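Local coordinates for endonuclease V (Streptomyces avermitilis, PDB 3GOC), which probably repairs deaminated bases in DNA, nicking the strand at the second phosphodiester bond 3' to a deoxyinosine in a magnesium-dependent reaction, at residues 131-145 / 180-192. Sequence-based numbering, arbitrary orientation.
Sequences GVLTGLPTIGVAKNP and VKPVFVSVGHRVD
Gly140 and Ser186 sit at the middle of an antiparallel pairing of strands 138-142 and 183-189, joined by two backbone hydrogen bonds. Ala142 and Phe184 form the next hydrogen-bonded pair. Toward the other end the register slips: Gly188 and His189 both face Thr138, a classic beta bulge, with Thr138 O taking His189 N at 3.0 Å and, weakly, Gly188 N. Packing is tight here. With chi1 at 180°, the His189 side chain extends away from its own N and brings CD2 to 3.2 Å from Gly131 O, near the end of helix 126-134. Val132 CG2 lies toward the rim of one ring face and Arg190 CG over the centre of the other, while ND1 is hydrogen-bonded to Ile29. Val141 and Val185 point to the face covered by helix 193-202, and Ile139 CG2 meets Val191 CG1 at 3.7 Å beside it. At the far end, Pro145 lays CB over the centre of the Phe184 ring, 3.8 Å from its centroid, a CH-pi contact. With an alanine here instead of Phe184, Pro145 would probably lose that partner and a gap open beside Asn144. Arg190, though partly exposed, is well gripped: NH1 donates to Gly135 O at 2.9 Å, in the carbonyl plane, Pro137 CG lies over the guanidinium, and NE forms a salt bridge with Glu32. The loose side is at exposed Lys143 and Lys181, where Lys181 NZ comes only to 3.6 Å from Lys143 O. With strand 110-114 parallel on the other side of 138-142, the pair belongs to the central mixed sheet of the RNase H-like endonuclease V fold, and Lys143 leaves it close to Asp114 of the magnesium site.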
ATOM      1  N   GLY A 131       6.858  15.414  12.954  1.00  5.47           N
ATOM      2  CA  GLY A 131       7.651  14.208  13.119  1.00  4.74           C
ATOM      3  C   GLY A 131       8.793  14.377  14.107  1.00 10.90           C
ATOM      4  O   GLY A 131       8.982  13.567  15.018  1.00  8.28           O
ATOM      5  N   VAL A 132       9.566  15.441  13.935  1.00  8.68           N
ATOM      6  CA  VAL A 132      10.691  15.690  14.825  1.00  9.07           C
ATOM      7  C   VAL A 132      10.268  15.982  16.269  1.00 10.00           C
ATOM      8  O   VAL A 132      10.941  15.562  17.213  1.00 11.76           O
ATOM      9  CB  VAL A 132      11.567  16.843  14.287  1.00  9.32           C
ATOM     10  CG1 VAL A 132      12.612  17.243  15.326  1.00 17.65           C
ATOM     11  CG2 VAL A 132      12.255  16.391  13.002  1.00 10.21           C
ATOM     12  N   LEU A 133       9.155  16.688  16.450  1.00  7.94           N
ATOM     13  CA  LEU A 133       8.694  17.001  17.801  1.00  7.56           C
ATOM     14  C   LEU A 133       8.142  15.781  18.537  1.00 12.91           C
ATOM     15  O   LEU A 133       8.309  15.656  19.751  1.00 15.81           O
ATOM     16  CB  LEU A 133       7.625  18.094  17.764  1.00  7.01           C
ATOM     17  CG  LEU A 133       8.095  19.477  17.305  1.00  8.53           C
ATOM     18  CD1 LEU A 133       6.915  20.435  17.296  1.00  8.21           C
ATOM     19  CD2 LEU A 133       9.191  19.988  18.231  1.00  8.44           C
ATOM     20  N   THR A 134       7.484  14.889  17.803  1.00  9.11           N
ATOM     21  CA  THR A 134       6.900  13.691  18.402  1.00  7.08           C
ATOM     22  C   THR A 134       7.861  12.515  18.387  1.00 10.52           C
ATOM     23  O   THR A 134       7.734  11.590  19.194  1.00 12.31           O
ATOM     24  CB  THR A 134       5.634  13.235  17.651  1.00  9.98           C
ATOM     25  OG1 THR A 134       5.975  12.910  16.297  1.00  8.27           O
ATOM     26  CG2 THR A 134       4.574  14.329  17.663  1.00 10.67           C
ATOM     27  N   GLY A 135       8.817  12.560  17.467  1.00  9.60           N
ATOM     28  CA  GLY A 135       9.772  11.479  17.322  1.00 10.46           C
ATOM     29  C   GLY A 135       9.149  10.318  16.562  1.00  8.33           C
ATOM     30  O   GLY A 135       9.760   9.263  16.428  1.00 11.02           O
ATOM     31  N   LEU A 136       7.943  10.520  16.036  1.00  9.55           N
ATOM     32  CA  LEU A 136       7.229   9.463  15.325  1.00  8.03           C
ATOM     33  C   LEU A 136       7.301   9.542  13.806  1.00  4.62           C
ATOM     34  O   LEU A 136       7.563  10.598  13.238  1.00  5.07           O
ATOM     35  CB  LEU A 136       5.757   9.476  15.748  1.00  9.81           C
ATOM     36  CG  LEU A 136       5.518   9.374  17.261  1.00 15.43           C
ATOM     37  CD1 LEU A 136       4.054   9.653  17.564  1.00 17.95           C
ATOM     38  CD2 LEU A 136       5.930   7.994  17.770  1.00 23.81           C
ATOM     39  N   PRO A 137       7.078   8.407  13.126  1.00  6.83           N
ATOM     40  CA  PRO A 137       7.104   8.340  11.665  1.00  7.10           C
ATOM     41  C   PRO A 137       5.948   9.174  11.131  1.00  5.10           C
ATOM     42  O   PRO A 137       4.813   9.042  11.594  1.00  6.91           O
ATOM     43  CB  PRO A 137       6.889   6.857  11.382  1.00  7.09           C
ATOM     44  CG  PRO A 137       7.432   6.191  12.593  1.00 10.27           C
ATOM     45  CD  PRO A 137       6.927   7.060  13.702  1.00  9.41           C
ATOM     46  N   THR A 138       6.232  10.029  10.158  1.00  4.12           N
ATOM     47  CA  THR A 138       5.193  10.870   9.577  1.00  4.98           C
ATOM     48  C   THR A 138       5.402  11.069   8.086  1.00  4.83           C
ATOM     49  O   THR A 138       6.527  11.014   7.588  1.00  7.27           O
ATOM     50  CB  THR A 138       5.186  12.285  10.186  1.00  9.47           C
ATOM     51  OG1 THR A 138       6.366  12.980   9.762  1.00 10.55           O
ATOM     52  CG2 THR A 138       5.148  12.229  11.697  1.00  4.91           C
ATOM     53  N   ILE A 139       4.305  11.299   7.376  1.00  4.82           N
ATOM     54  CA  ILE A 139       4.364  11.585   5.950  1.00  5.16           C
ATOM     55  C   ILE A 139       3.299  12.620   5.673  1.00  5.44           C
ATOM     56  O   ILE A 139       2.418  12.870   6.500  1.00  5.15           O
ATOM     57  CB  ILE A 139       4.070  10.358   5.042  1.00  6.59           C
ATOM     58  CG1 ILE A 139       2.626   9.893   5.219  1.00  7.56           C
ATOM     59  CG2 ILE A 139       5.061   9.245   5.336  1.00  7.92           C
ATOM     60  CD1 ILE A 139       2.214   8.830   4.211  1.00  9.28           C
ATOM     61  N   GLY A 140       3.395  13.235   4.508  1.00  4.84           N
ATOM     62  CA  GLY A 140       2.399  14.204   4.113  1.00  6.24           C
ATOM     63  C   GLY A 140       1.784  13.765   2.794  1.00  5.61           C
ATOM     64  O   GLY A 140       2.461  13.198   1.936  1.00  4.73           O
ATOM     65  N   VAL A 141       0.483  13.981   2.653  1.00  5.43           N
ATOM     66  CA  VAL A 141      -0.217  13.683   1.415  1.00  5.92           C
ATOM     67  C   VAL A 141      -1.059  14.923   1.176  1.00  5.13           C
ATOM     68  O   VAL A 141      -1.896  15.285   2.007  1.00  4.36           O
ATOM     69  CB  VAL A 141      -1.137  12.450   1.508  1.00  5.09           C
ATOM     70  CG1 VAL A 141      -1.840  12.248   0.165  1.00  7.01           C
ATOM     71  CG2 VAL A 141      -0.324  11.205   1.855  1.00  5.73           C
ATOM     72  N   ALA A 142      -0.816  15.587   0.052  1.00  3.33           N
ATOM     73  CA  ALA A 142      -1.520  16.825  -0.282  1.00  5.70           C
ATOM     74  C   ALA A 142      -2.367  16.713  -1.538  1.00  4.28           C
ATOM     75  O   ALA A 142      -2.052  15.944  -2.442  1.00  5.12           O
ATOM     76  CB  ALA A 142      -0.514  17.955  -0.434  1.00  5.42           C
ATOM     77  N   LYS A 143      -3.440  17.502  -1.582  1.00  4.75           N
ATOM     78  CA  LYS A 143      -4.387  17.504  -2.700  1.00  6.68           C
ATOM     79  C   LYS A 143      -3.915  18.299  -3.913  1.00  7.46           C
ATOM     80  O   LYS A 143      -4.369  18.046  -5.025  1.00  7.85           O
ATOM     81  CB  LYS A 143      -5.743  18.069  -2.253  1.00 10.64           C
ATOM     82  CG  LYS A 143      -6.352  17.397  -1.044  1.00 20.50           C
ATOM     83  CD  LYS A 143      -7.514  18.220  -0.511  1.00 24.54           C
ATOM     84  CE  LYS A 143      -8.018  17.711   0.826  1.00 31.82           C
ATOM     85  NZ  LYS A 143      -8.632  16.372   0.707  1.00 26.80           N
ATOM     86  N   ASN A 144      -3.025  19.266  -3.699  1.00  8.20           N
ATOM     87  CA  ASN A 144      -2.509  20.078  -4.799  1.00  7.96           C
ATOM     88  C   ASN A 144      -0.987  20.112  -4.705  1.00  7.40           C
ATOM     89  O   ASN A 144      -0.423  19.865  -3.643  1.00  7.75           O
ATOM     90  CB  ASN A 144      -3.103  21.495  -4.769  1.00  8.70           C
ATOM     91  CG  ASN A 144      -2.599  22.327  -3.613  1.00 14.87           C
ATOM     92  OD1 ASN A 144      -1.407  22.616  -3.507  1.00 17.79           O
ATOM     93  ND2 ASN A 144      -3.511  22.735  -2.744  1.00 23.06           N
ATOM     94  N   PRO A 145      -0.301  20.425  -5.819  1.00  6.87           N
ATOM     95  CA  PRO A 145       1.163  20.475  -5.862  1.00  9.41           C
ATOM     96  C   PRO A 145       1.838  21.740  -5.353  1.00 10.37           C
ATOM     97  O   PRO A 145       3.058  21.857  -5.443  1.00 10.37           O
ATOM     98  CB  PRO A 145       1.449  20.239  -7.336  1.00  9.91           C
ATOM     99  CG  PRO A 145       0.352  21.022  -7.985  1.00  8.51           C
ATOM    100  CD  PRO A 145      -0.871  20.648  -7.162  1.00  6.63           C
ATOM    101  N   VAL A 180      -7.439   9.304 -12.640  1.00 16.74           N
ATOM    102  CA  VAL A 180      -7.834  10.446 -11.814  1.00 13.96           C
ATOM    103  C   VAL A 180      -6.598  11.262 -11.408  1.00  8.27           C
ATOM    104  O   VAL A 180      -5.507  10.721 -11.288  1.00 10.65           O
ATOM    105  CB  VAL A 180      -8.552   9.960 -10.526  1.00 15.96           C
ATOM    106  CG1 VAL A 180      -8.918  11.139  -9.641  1.00 15.59           C
ATOM    107  CG2 VAL A 180      -9.801   9.169 -10.898  1.00 18.24           C
ATOM    108  N   LYS A 181      -6.785  12.565 -11.210  1.00  7.55           N
ATOM    109  CA  LYS A 181      -5.717  13.478 -10.790  1.00  9.64           C
ATOM    110  C   LYS A 181      -4.928  12.881  -9.611  1.00  5.53           C
ATOM    111  O   LYS A 181      -5.515  12.385  -8.658  1.00  8.22           O
ATOM    112  CB  LYS A 181      -6.349  14.813 -10.385  1.00 13.57           C
ATOM    113  CG  LYS A 181      -5.536  15.660  -9.420  1.00 29.88           C
ATOM    114  CD  LYS A 181      -4.287  16.216 -10.073  1.00 32.07           C
ATOM    115  CE  LYS A 181      -3.516  17.095  -9.104  1.00 20.39           C
ATOM    116  NZ  LYS A 181      -4.331  18.258  -8.626  1.00 37.87           N
ATOM    117  N   PRO A 182      -3.585  12.919  -9.661  1.00  5.76           N
ATOM    118  CA  PRO A 182      -2.819  12.347  -8.547  1.00  6.62           C
ATOM    119  C   PRO A 182      -2.789  13.208  -7.289  1.00  5.64           C
ATOM    120  O   PRO A 182      -3.272  14.350  -7.284  1.00  5.72           O
ATOM    121  CB  PRO A 182      -1.423  12.178  -9.139  1.00  8.40           C
ATOM    122  CG  PRO A 182      -1.330  13.338 -10.094  1.00  7.55           C
ATOM    123  CD  PRO A 182      -2.692  13.339 -10.759  1.00  7.52           C
ATOM    124  N   VAL A 183      -2.249  12.640  -6.214  1.00  5.38           N
ATOM    125  CA  VAL A 183      -2.089  13.377  -4.966  1.00  3.81           C
ATOM    126  C   VAL A 183      -0.586  13.567  -4.851  1.00  5.42           C
ATOM    127  O   VAL A 183       0.170  13.002  -5.640  1.00  7.19           O
ATOM    128  CB  VAL A 183      -2.650  12.618  -3.734  1.00  4.38           C
ATOM    129  CG1 VAL A 183      -4.165  12.534  -3.846  1.00  9.29           C
ATOM    130  CG2 VAL A 183      -2.040  11.235  -3.617  1.00  3.57           C
ATOM    131  N   PHE A 184      -0.149  14.357  -3.881  1.00  4.23           N
ATOM    132  CA  PHE A 184       1.263  14.659  -3.744  1.00  5.49           C
ATOM    133  C   PHE A 184       1.811  14.227  -2.408  1.00  5.35           C
ATOM    134  O   PHE A 184       1.498  14.786  -1.359  1.00  5.55           O
ATOM    135  CB  PHE A 184       1.438  16.146  -4.031  1.00  5.26           C
ATOM    136  CG  PHE A 184       0.828  16.544  -5.344  1.00  5.37           C
ATOM    137  CD1 PHE A 184      -0.514  16.924  -5.424  1.00  7.08           C
ATOM    138  CD2 PHE A 184       1.555  16.388  -6.523  1.00  4.30           C
ATOM    139  CE1 PHE A 184      -1.125  17.132  -6.663  1.00  7.52           C
ATOM    140  CE2 PHE A 184       0.961  16.590  -7.763  1.00  7.16           C
ATOM    141  CZ  PHE A 184      -0.387  16.960  -7.838  1.00  6.99           C
ATOM    142  N   VAL A 185       2.650  13.203  -2.485  1.00  4.64           N
ATOM    143  CA  VAL A 185       3.246  12.565  -1.326  1.00  5.32           C
ATOM    144  C   VAL A 185       4.654  13.036  -1.001  1.00  6.06           C
ATOM    145  O   VAL A 185       5.500  13.131  -1.883  1.00  5.52           O
ATOM    146  CB  VAL A 185       3.292  11.042  -1.565  1.00  3.68           C
ATOM    147  CG1 VAL A 185       3.864  10.325  -0.358  1.00  7.10           C
ATOM    148  CG2 VAL A 185       1.896  10.537  -1.890  1.00  4.43           C
ATOM    149  N   SER A 186       4.904  13.327   0.268  1.00  4.94           N
ATOM    150  CA  SER A 186       6.239  13.725   0.671  1.00  5.48           C
ATOM    151  C   SER A 186       6.564  13.094   2.013  1.00  8.31           C
ATOM    152  O   SER A 186       5.676  12.819   2.823  1.00  5.88           O
ATOM    153  CB  SER A 186       6.362  15.255   0.734  1.00  5.50           C
ATOM    154  OG  SER A 186       5.459  15.820   1.667  1.00  6.43           O
ATOM    155  N   VAL A 187       7.845  12.830   2.234  1.00  7.17           N
ATOM    156  CA  VAL A 187       8.259  12.244   3.492  1.00  6.50           C
ATOM    157  C   VAL A 187       8.232  13.308   4.576  1.00  8.12           C
ATOM    158  O   VAL A 187       8.466  14.494   4.323  1.00  5.79           O
ATOM    159  CB  VAL A 187       9.682  11.664   3.395  1.00  7.33           C
ATOM    160  CG1 VAL A 187       9.709  10.534   2.386  1.00  7.72           C
ATOM    161  CG2 VAL A 187      10.651  12.750   3.002  1.00 17.06           C
ATOM    162  N   GLY A 188       7.901  12.880   5.785  1.00  6.70           N
ATOM    163  CA  GLY A 188       7.887  13.799   6.896  1.00  6.66           C
ATOM    164  C   GLY A 188       9.094  13.506   7.769  1.00  6.55           C
ATOM    165  O   GLY A 188      10.023  14.313   7.870  1.00  8.35           O
ATOM    166  N   HIS A 189       9.087  12.326   8.379  1.00  5.83           N
ATOM    167  CA  HIS A 189      10.156  11.909   9.280  1.00  6.95           C
ATOM    168  C   HIS A 189      10.118  10.389   9.466  1.00  5.51           C
ATOM    169  O   HIS A 189       9.049   9.796   9.579  1.00  7.55           O
ATOM    170  CB  HIS A 189       9.948  12.614  10.626  1.00  5.38           C
ATOM    171  CG  HIS A 189      10.967  12.279  11.670  1.00  7.72           C
ATOM    172  ND1 HIS A 189      12.319  12.460  11.477  1.00  8.68           N
ATOM    173  CD2 HIS A 189      10.821  11.864  12.951  1.00  7.60           C
ATOM    174  CE1 HIS A 189      12.963  12.177  12.597  1.00  8.19           C
ATOM    175  NE2 HIS A 189      12.076  11.816  13.507  1.00  9.11           N
ATOM    176  N   ARG A 190      11.294   9.767   9.472  1.00  7.10           N
ATOM    177  CA  ARG A 190      11.432   8.325   9.682  1.00  8.48           C
ATOM    178  C   ARG A 190      10.668   7.402   8.723  1.00  8.19           C
ATOM    179  O   ARG A 190      10.276   6.300   9.100  1.00  6.77           O
ATOM    180  CB  ARG A 190      11.065   7.993  11.133  1.00  6.92           C
ATOM    181  CG  ARG A 190      11.972   8.662  12.169  1.00  7.80           C
ATOM    182  CD  ARG A 190      11.604   8.225  13.577  1.00  8.30           C
ATOM    183  NE  ARG A 190      11.698   6.776  13.713  1.00  8.99           N
ATOM    184  CZ  ARG A 190      10.989   6.049  14.571  1.00  8.14           C
ATOM    185  NH1 ARG A 190      10.121   6.629  15.386  1.00 10.02           N
ATOM    186  NH2 ARG A 190      11.129   4.727  14.596  1.00 12.41           N
ATOM    187  N   VAL A 191      10.464   7.853   7.488  1.00  6.63           N
ATOM    188  CA  VAL A 191       9.780   7.056   6.464  1.00  6.60           C
ATOM    189  C   VAL A 191      10.410   7.412   5.117  1.00  5.59           C
ATOM    190  O   VAL A 191      10.718   8.582   4.892  1.00 10.50           O
ATOM    191  CB  VAL A 191       8.266   7.393   6.383  1.00  9.17           C
ATOM    192  CG1 VAL A 191       7.591   6.509   5.349  1.00  9.02           C
ATOM    193  CG2 VAL A 191       7.605   7.222   7.740  1.00  9.02           C
ATOM    194  N   ASP A 192      10.637   6.442   4.228  1.00  7.61           N
ATOM    195  CA  ASP A 192      11.196   6.811   2.929  1.00  7.32           C
ATOM    196  C   ASP A 192      10.074   6.964   1.903  1.00  6.72           C
ATOM    197  O   ASP A 192       8.913   6.650   2.192  1.00  5.38           O
ATOM    198  CB  ASP A 192      12.301   5.844   2.436  1.00  9.53           C
ATOM    199  CG  ASP A 192      11.829   4.418   2.190  1.00 12.13           C
ATOM    200  OD1 ASP A 192      10.630   4.172   1.990  1.00  9.18           O
ATOM    201  OD2 ASP A 192      12.712   3.519   2.180  1.00 11.30           O
TER